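Local atomic coordinates of VirK protein (Legionella pneumophila, PDB entry 5XTA), a protein that belongs to the VirK family, is of unknown molecular function, adopts a novel fold and is probably exported by type II secretion. Residues N5-I10 with F80-E85; I20-N25 with D114-F119; A88-T93 with Y106-K111. The protein carries 3 engineered substitutions. All blocks are in the same frame, centred on the assembly; numbering follows the deposited sequence. Where two conformers were deposited one is given.

Contact 1 (N5-I10 with F80-E85); sequences NTFQNI and FNLDSE. Engineered in segment 5-10: N5 (natural residue Lys).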
# COMPACT_ATOMS: atom_id res chain seq x y z
N ASN A 5 -5.71 20.55 11.81
CA ASN A 5 -4.89 21.58 12.44
C ASN A 5 -4.36 21.29 13.84
O ASN A 5 -3.25 21.63 14.15
CB ASN A 5 -5.65 22.92 12.42
CG ASN A 5 -6.00 23.35 10.99
OD1 ASN A 5 -5.11 23.59 10.18
ND2 ASN A 5 -7.30 23.41 10.68
N THR A 6 -5.17 20.72 14.71
CA THR A 6 -4.79 20.58 16.11
C THR A 6 -4.52 19.10 16.38
O THR A 6 -4.98 18.26 15.64
CB THR A 6 -5.90 21.07 17.06
OG1 THR A 6 -7.03 20.18 17.00
CG2 THR A 6 -6.35 22.54 16.73
N PHE A 7 -3.77 18.83 17.44
CA PHE A 7 -3.53 17.47 17.86
C PHE A 7 -4.83 16.71 18.09
O PHE A 7 -4.94 15.58 17.65
CB PHE A 7 -2.63 17.43 19.07
CG PHE A 7 -2.36 16.04 19.57
CD1 PHE A 7 -1.29 15.30 19.06
CD2 PHE A 7 -3.17 15.47 20.54
CE1 PHE A 7 -1.02 14.02 19.55
CE2 PHE A 7 -2.93 14.19 21.02
CZ PHE A 7 -1.85 13.46 20.52
N GLN A 8 -5.82 17.35 18.74
CA GLN A 8 -7.13 16.74 18.93
C GLN A 8 -7.86 16.46 17.61
O GLN A 8 -8.57 15.46 17.50
CB GLN A 8 -8.03 17.61 19.83
CG GLN A 8 -9.29 16.89 20.32
CD GLN A 8 -8.95 15.67 21.17
OE1 GLN A 8 -8.13 15.74 22.08
NE2 GLN A 8 -9.54 14.53 20.84
N ASN A 9 -7.72 17.33 16.61
CA ASN A 9 -8.33 17.08 15.31
C ASN A 9 -7.76 15.78 14.75
O ASN A 9 -8.46 15.04 14.11
CB ASN A 9 -8.05 18.20 14.30
CG ASN A 9 -8.84 19.50 14.59
OD1 ASN A 9 -9.91 19.49 15.21
ND2 ASN A 9 -8.34 20.59 14.09
N ILE A 10 -6.47 15.56 14.94
CA ILE A 10 -5.80 14.41 14.32
C ILE A 10 -6.24 13.12 14.98
O ILE A 10 -6.55 12.16 14.31
CB ILE A 10 -4.26 14.55 14.40
CG1 ILE A 10 -3.80 15.74 13.54
CG2 ILE A 10 -3.55 13.25 14.00
CD1 ILE A 10 -2.38 16.22 13.83
N PHE A 80 7.50 8.34 12.44
CA PHE A 80 6.87 9.65 12.62
C PHE A 80 6.28 9.66 14.02
O PHE A 80 5.62 8.70 14.40
CB PHE A 80 5.73 9.85 11.63
CG PHE A 80 6.17 9.84 10.19
CD1 PHE A 80 6.51 11.01 9.56
CD2 PHE A 80 6.23 8.65 9.47
CE1 PHE A 80 6.91 11.02 8.24
CE2 PHE A 80 6.62 8.66 8.15
CZ PHE A 80 6.97 9.84 7.53
N ASN A 81 6.57 10.71 14.77
CA ASN A 81 6.06 10.88 16.11
C ASN A 81 5.56 12.32 16.26
O ASN A 81 6.23 13.25 15.84
CB ASN A 81 7.19 10.61 17.08
CG ASN A 81 6.70 10.24 18.46
OD1 ASN A 81 6.02 11.02 19.13
ND2 ASN A 81 7.04 9.06 18.90
N LEU A 82 4.39 12.50 16.84
CA LEU A 82 3.81 13.81 17.07
C LEU A 82 3.26 13.81 18.46
O LEU A 82 2.44 12.94 18.80
CB LEU A 82 2.66 14.05 16.12
CG LEU A 82 1.78 15.25 16.42
CD1 LEU A 82 2.60 16.52 16.21
CD2 LEU A 82 0.54 15.22 15.53
N ASP A 83 3.66 14.78 19.27
CA ASP A 83 3.13 14.82 20.62
C ASP A 83 1.99 15.81 20.75
O ASP A 83 1.74 16.61 19.84
CB ASP A 83 4.26 15.01 21.65
CG ASP A 83 4.84 16.42 21.64
OD1 ASP A 83 4.17 17.40 21.23
OD2 ASP A 83 5.99 16.54 22.09
N SER A 84 1.30 15.75 21.89
CA SER A 84 0.15 16.63 22.11
C SER A 84 0.49 18.13 22.17
O SER A 84 -0.40 18.97 22.04
CB SER A 84 -0.60 16.24 23.38
OG SER A 84 0.23 16.42 24.49
N GLU A 85 1.76 18.47 22.36
CA GLU A 85 2.18 19.88 22.31
C GLU A 85 2.44 20.38 20.87
O GLU A 85 2.73 21.55 20.66
CB GLU A 85 3.42 20.09 23.19
CG GLU A 85 3.19 19.78 24.69
CD GLU A 85 4.50 19.49 25.44
OE1 GLU A 85 5.30 18.64 24.95
OE2 GLU A 85 4.75 20.11 26.52
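One face of the F7 ring lies flat against the backbone of S84: CA of S84 sits 3.6 Å from the centroid of the F7 ring and only 12° off its normal, a CH-pi contact over the middle of the ring. At the edge of the same ring, close to its plane, the carbonyl oxygen of L82 lies 3.7 Å from F7 CE1. The carbonyl oxygen of D83 comes in obliquely, 3.4 Å from F7 CD1. The phenyl group thus fits against the turn where the chain leaves strand 74-83, meeting main chain more than side chain. With CG anti to the backbone N (chi1 179°), the ring extends from the first turn of the helix straight to this bend.

Next to the ring the contact is apolar. I10 and L82 reach toward each other tip to tip, I10 CD1 standing 3.5 Å from L82 CD2, and the same L82 methyl also touches F7 CD1. No hydrogen bond crosses between the two segments. T6 is the N-cap of the helix: its OG1 accepts from the backbone N of N9 at 3.0 Å, fixing the turn from which F7 projects. On the other segment, D83 OD1 takes the backbone N of D87, and a weak bond from the N of E85, and so ties the turn back on itself.

The contact sets the first turn of helix 7-15 against the end of strand 74-83 in the six-stranded antiparallel sheet. F7 and I10 also touch V55 of the adjacent strand 54-63, L82 leans on A88 of strand 87-96, and I10 touches V118 of strand 116-119.

Contact 2 (I20-N25 with D114-F119); sequences ITFVIN and DGFKVF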
# COMPACT_ATOMS: atom_id res chain seq x y z
N ILE A 20 -4.70 8.97 7.19
CA ILE A 20 -3.90 10.16 7.42
C ILE A 20 -2.75 10.33 6.41
O ILE A 20 -2.07 9.37 6.06
CB ILE A 20 -3.33 10.04 8.86
CG1 ILE A 20 -4.46 9.99 9.92
CG2 ILE A 20 -2.36 11.13 9.20
CD1 ILE A 20 -5.60 10.98 9.73
N THR A 21 -2.48 11.56 6.01
CA THR A 21 -1.34 11.90 5.17
C THR A 21 -0.48 12.95 5.88
O THR A 21 -1.00 13.96 6.37
CB THR A 21 -1.79 12.41 3.79
OG1 THR A 21 -2.46 11.36 3.10
CG2 THR A 21 -0.59 12.82 2.93
N PHE A 22 0.82 12.69 5.91
CA PHE A 22 1.84 13.60 6.44
C PHE A 22 2.53 14.32 5.29
O PHE A 22 3.02 13.67 4.36
CB PHE A 22 2.88 12.85 7.27
CG PHE A 22 2.30 12.11 8.41
CD1 PHE A 22 1.83 12.79 9.52
CD2 PHE A 22 2.14 10.73 8.36
CE1 PHE A 22 1.26 12.11 10.59
CE2 PHE A 22 1.53 10.06 9.41
CZ PHE A 22 1.12 10.75 10.54
N VAL A 23 2.52 15.66 5.38
CA VAL A 23 3.26 16.54 4.48
C VAL A 23 4.33 17.31 5.27
O VAL A 23 4.03 18.07 6.20
CB VAL A 23 2.34 17.46 3.69
CG1 VAL A 23 3.13 18.25 2.66
CG2 VAL A 23 1.28 16.65 2.96
N ILE A 24 5.57 17.08 4.91
CA ILE A 24 6.69 17.64 5.62
C ILE A 24 7.47 18.55 4.74
O ILE A 24 7.93 18.15 3.65
CB ILE A 24 7.58 16.53 6.15
CG1 ILE A 24 6.62 15.59 6.88
CG2 ILE A 24 8.70 17.10 7.03
CD1 ILE A 24 7.20 14.69 7.90
N ASN A 25 7.66 19.77 5.24
CA ASN A 25 8.48 20.79 4.56
C ASN A 25 9.83 20.89 5.25
O ASN A 25 9.97 21.52 6.33
CB ASN A 25 7.70 22.10 4.53
CG ASN A 25 8.36 23.17 3.69
OD1 ASN A 25 9.48 23.05 3.20
ND2 ASN A 25 7.62 24.24 3.50
N ASP A 114 3.49 24.04 11.08
CA ASP A 114 4.59 24.76 10.48
C ASP A 114 5.40 24.00 9.41
O ASP A 114 5.09 24.16 8.21
CB ASP A 114 5.53 25.28 11.60
CG ASP A 114 6.59 26.26 11.08
OD1 ASP A 114 6.44 26.83 9.96
OD2 ASP A 114 7.58 26.47 11.82
N GLY A 115 6.38 23.18 9.80
CA GLY A 115 7.04 22.22 8.91
C GLY A 115 6.34 20.85 8.77
O GLY A 115 6.57 20.13 7.81
N PHE A 116 5.49 20.48 9.73
CA PHE A 116 4.81 19.17 9.74
C PHE A 116 3.29 19.36 9.65
O PHE A 116 2.65 19.89 10.56
CB PHE A 116 5.19 18.49 11.04
CG PHE A 116 4.78 17.07 11.13
CD1 PHE A 116 5.60 16.05 10.67
CD2 PHE A 116 3.61 16.74 11.76
CE1 PHE A 116 5.21 14.73 10.80
CE2 PHE A 116 3.21 15.44 11.87
CZ PHE A 116 4.01 14.44 11.39
N LYS A 117 2.70 18.95 8.54
CA LYS A 117 1.28 19.12 8.34
C LYS A 117 0.64 17.79 8.14
O LYS A 117 1.28 16.85 7.65
CB LYS A 117 1.03 20.01 7.14
CG LYS A 117 1.41 21.47 7.41
CD LYS A 117 0.89 22.34 6.29
CE LYS A 117 1.50 23.73 6.32
NZ LYS A 117 1.01 24.47 5.13
N VAL A 118 -0.61 17.70 8.56
CA VAL A 118 -1.30 16.47 8.61
C VAL A 118 -2.68 16.68 8.00
O VAL A 118 -3.36 17.66 8.32
CB VAL A 118 -1.45 15.92 10.05
CG1 VAL A 118 -2.12 14.55 10.03
CG2 VAL A 118 -0.12 15.85 10.79
N PHE A 119 -3.09 15.73 7.15
CA PHE A 119 -4.38 15.77 6.41
C PHE A 119 -5.17 14.50 6.53
O PHE A 119 -4.60 13.43 6.65
CB PHE A 119 -4.17 16.06 4.93
CG PHE A 119 -3.47 17.35 4.68
CD1 PHE A 119 -4.18 18.51 4.35
CD2 PHE A 119 -2.08 17.42 4.81
CE1 PHE A 119 -3.51 19.70 4.14
CE2 PHE A 119 -1.42 18.61 4.61
CZ PHE A 119 -2.13 19.76 4.28
O HOH W 1 -5.00 11.61 3.85
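I24 and F116 meet in the antiparallel pairing of strands 21-25 and 116-119, the central and one outer strand of the three-stranded sheet. I24 CD1 lies 3.5 Å from F116 CD1, and the far end of the F116 ring turns to F22, with F116 CZ 3.3 Å from F22 CD1. The two phenyl planes are inclined at 37°, with centroids 5.4 Å apart. F116 CG is anti to the backbone N (chi1 -171°), which carries its ring across to touch both I24 and F22. V118 continues this face: its CG2 lies alongside F22, while its CG1 meets I20 CG2, a methyl that also rests over the rim of one face of the F22 ring.

The opposite face carries T21, V23, K117 and F119. Here V23 CG2 packs at 3.7 Å against F119 CE2, whereas K117 extends away from the strand pair. Five backbone hydrogen bonds set the register, reciprocal between T21 and F119 and between V23 and K117, with N25 N to G115 O closing the row at 2.8 Å.

Farther out, F22 lies nearly parallel to the ring of F80, and I90 of strand 87-96 packs on both I24 and F116. I10, A13 and I14 of helix 7-15 lie against V118 and I20. A second subunit covers part of the face of T21, V23 and F119, I14 of that subunit packing on V23 and E16 of that subunit on F119. Beside that face a water is hydrogen-bonded to T21 OG1 at 2.7 Å and gives a weak hydrogen bond to F119 O.

Contact 3 (A88-T93 with Y106-K111); sequences ASIKTT and YQMNCK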
# COMPACT_ATOMS: atom_id res chain seq x y z
N ALA A 88 6.90 17.51 16.53
CA ALA A 88 6.96 16.38 15.65
C ALA A 88 8.42 16.00 15.41
O ALA A 88 9.28 16.85 15.33
CB ALA A 88 6.28 16.68 14.32
N SER A 89 8.67 14.71 15.30
CA SER A 89 9.96 14.24 14.82
C SER A 89 9.81 13.14 13.78
O SER A 89 8.81 12.38 13.78
CB SER A 89 10.83 13.76 15.97
OG SER A 89 10.35 12.55 16.51
N ILE A 90 10.80 13.07 12.89
CA ILE A 90 10.89 12.00 11.91
C ILE A 90 12.27 11.46 12.04
O ILE A 90 13.25 12.18 11.87
CB ILE A 90 10.66 12.44 10.46
CG1 ILE A 90 9.36 13.23 10.32
CG2 ILE A 90 10.69 11.22 9.53
CD1 ILE A 90 9.47 14.70 10.60
N LYS A 91 12.34 10.18 12.36
CA LYS A 91 13.59 9.51 12.39
C LYS A 91 13.67 8.49 11.25
O LYS A 91 12.83 7.61 11.13
CB LYS A 91 13.80 8.87 13.75
CG LYS A 91 15.16 8.19 13.78
CD LYS A 91 15.73 7.98 15.16
CE LYS A 91 17.18 7.51 15.06
NZ LYS A 91 17.51 6.55 16.13
N THR A 92 14.64 8.68 10.37
CA THR A 92 14.82 7.81 9.23
C THR A 92 16.04 6.93 9.44
O THR A 92 17.11 7.42 9.74
CB THR A 92 14.98 8.63 7.95
OG1 THR A 92 13.81 9.42 7.80
CG2 THR A 92 15.16 7.69 6.69
N THR A 93 15.85 5.62 9.33
CA THR A 93 16.89 4.64 9.49
C THR A 93 17.10 3.97 8.14
O THR A 93 16.15 3.46 7.51
CB THR A 93 16.50 3.63 10.58
OG1 THR A 93 16.37 4.32 11.83
CG2 THR A 93 17.54 2.54 10.72
N TYR A 106 19.15 9.38 10.44
CA TYR A 106 19.11 10.80 10.65
C TYR A 106 17.73 11.20 11.12
O TYR A 106 16.77 10.45 10.96
CB TYR A 106 19.54 11.55 9.39
CG TYR A 106 18.78 11.17 8.15
CD1 TYR A 106 19.20 10.13 7.31
CD2 TYR A 106 17.61 11.86 7.81
CE1 TYR A 106 18.47 9.78 6.17
CE2 TYR A 106 16.88 11.52 6.68
CZ TYR A 106 17.31 10.49 5.86
OH TYR A 106 16.56 10.15 4.74
N GLN A 107 17.65 12.36 11.74
CA GLN A 107 16.42 12.82 12.35
C GLN A 107 16.11 14.27 12.07
O GLN A 107 17.02 15.11 12.02
CB GLN A 107 16.47 12.57 13.85
CG GLN A 107 15.29 13.18 14.59
CD GLN A 107 15.07 12.59 15.95
OE1 GLN A 107 15.23 11.39 16.17
NE2 GLN A 107 14.67 13.45 16.90
N MSE A 108 14.83 14.58 11.92
CA MSE A 108 14.43 15.97 11.85
C MSE A 108 13.36 16.22 12.84
O MSE A 108 12.66 15.31 13.26
CB MSE A 108 14.02 16.53 10.52
CG MSE A 108 13.03 15.70 9.74
SE MSE A 108 13.75 15.77 7.92
CE MSE A 108 15.28 14.52 8.17
N ASN A 109 13.28 17.47 13.25
CA ASN A 109 12.27 17.91 14.21
C ASN A 109 11.53 19.09 13.66
O ASN A 109 12.13 19.95 13.04
CB ASN A 109 12.93 18.23 15.55
CG ASN A 109 13.67 17.02 16.11
OD1 ASN A 109 13.10 16.23 16.84
ND2 ASN A 109 14.93 16.86 15.74
N CYS A 110 10.22 19.09 13.84
CA CYS A 110 9.31 20.08 13.29
C CYS A 110 8.21 20.41 14.25
O CYS A 110 8.05 19.77 15.24
CB CYS A 110 8.62 19.64 11.99
SG CYS A 110 9.26 18.25 11.11
N LYS A 111 7.47 21.44 13.91
CA LYS A 111 6.28 21.79 14.64
C LYS A 111 5.04 21.53 13.76
O LYS A 111 5.03 21.82 12.56
CB LYS A 111 6.39 23.27 15.07
CG LYS A 111 5.32 23.72 16.06
CD LYS A 111 5.84 24.03 17.48
CE LYS A 111 4.77 23.80 18.56
NZ LYS A 111 5.14 22.73 19.54
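Strands 87-96 and 102-111 form a beta hairpin, and across it T92 packs over one face of the Y106 ring. T92 CB is 3.9 Å from the ring centroid, 23° off the normal, a CH-pi contact displaced toward the rim, while T92 CG2 reaches Y106 OH at 3.4 Å. Y106 holds its CG between the backbone N and the carbonyl carbon (chi1 54°), which lays the ring alongside T92. T92 OG1 is hydrogen-bonded to S78 OG of the neighbouring strand 74-83. In the plane of the Y106 ring, at its edge, lies CE of selenomethionine M108.

Along this same face, I90 CD1 lies 3.8 Å from M108 CG and 3.6 Å from C110 SG, the sulfur that forms the disulfide with C29. The hairpin lies within the six-stranded antiparallel sheet, flanked by strands 74-83 and 30-31; the disulfide therefore links its second strand to the chain just before the short outer strand. Three reciprocal pairs of backbone hydrogen bonds hold the hairpin, joining A88 to C110, I90 to M108 and T92 to Y106.

The other face is polar. The side chains of Q107 and K91 cross, Q107 OE1 lying 3.6 Å from K91 CD, and Q107 NE2 donates to N109 OD1 at 3.2 Å. That N109 oxygen also lies 3.5 Å from S89 CB.

Contacts 2 and 3 are both antiparallel strand pairs, but in different sheets; contact 1 instead sets a helix start against a strand end and has no hydrogen bond across it. Contacts 1 and 2 are buried and mainly apolar, whereas contact 3 combines a largely buried face with a partly exposed polar one. They share a hydrophobic interior: F80 CE1 touches I24 CD1, I90 CD1 meets I24 CD1, and A88 CB packs on F116. Contacts 1 and 3 lie on neighbouring strands of the larger sheet, where S89 N probably bonds to N81 O. Only residues 112 and 113 separate contact 3 from contact 2 along the chain, C110 lying beside F116.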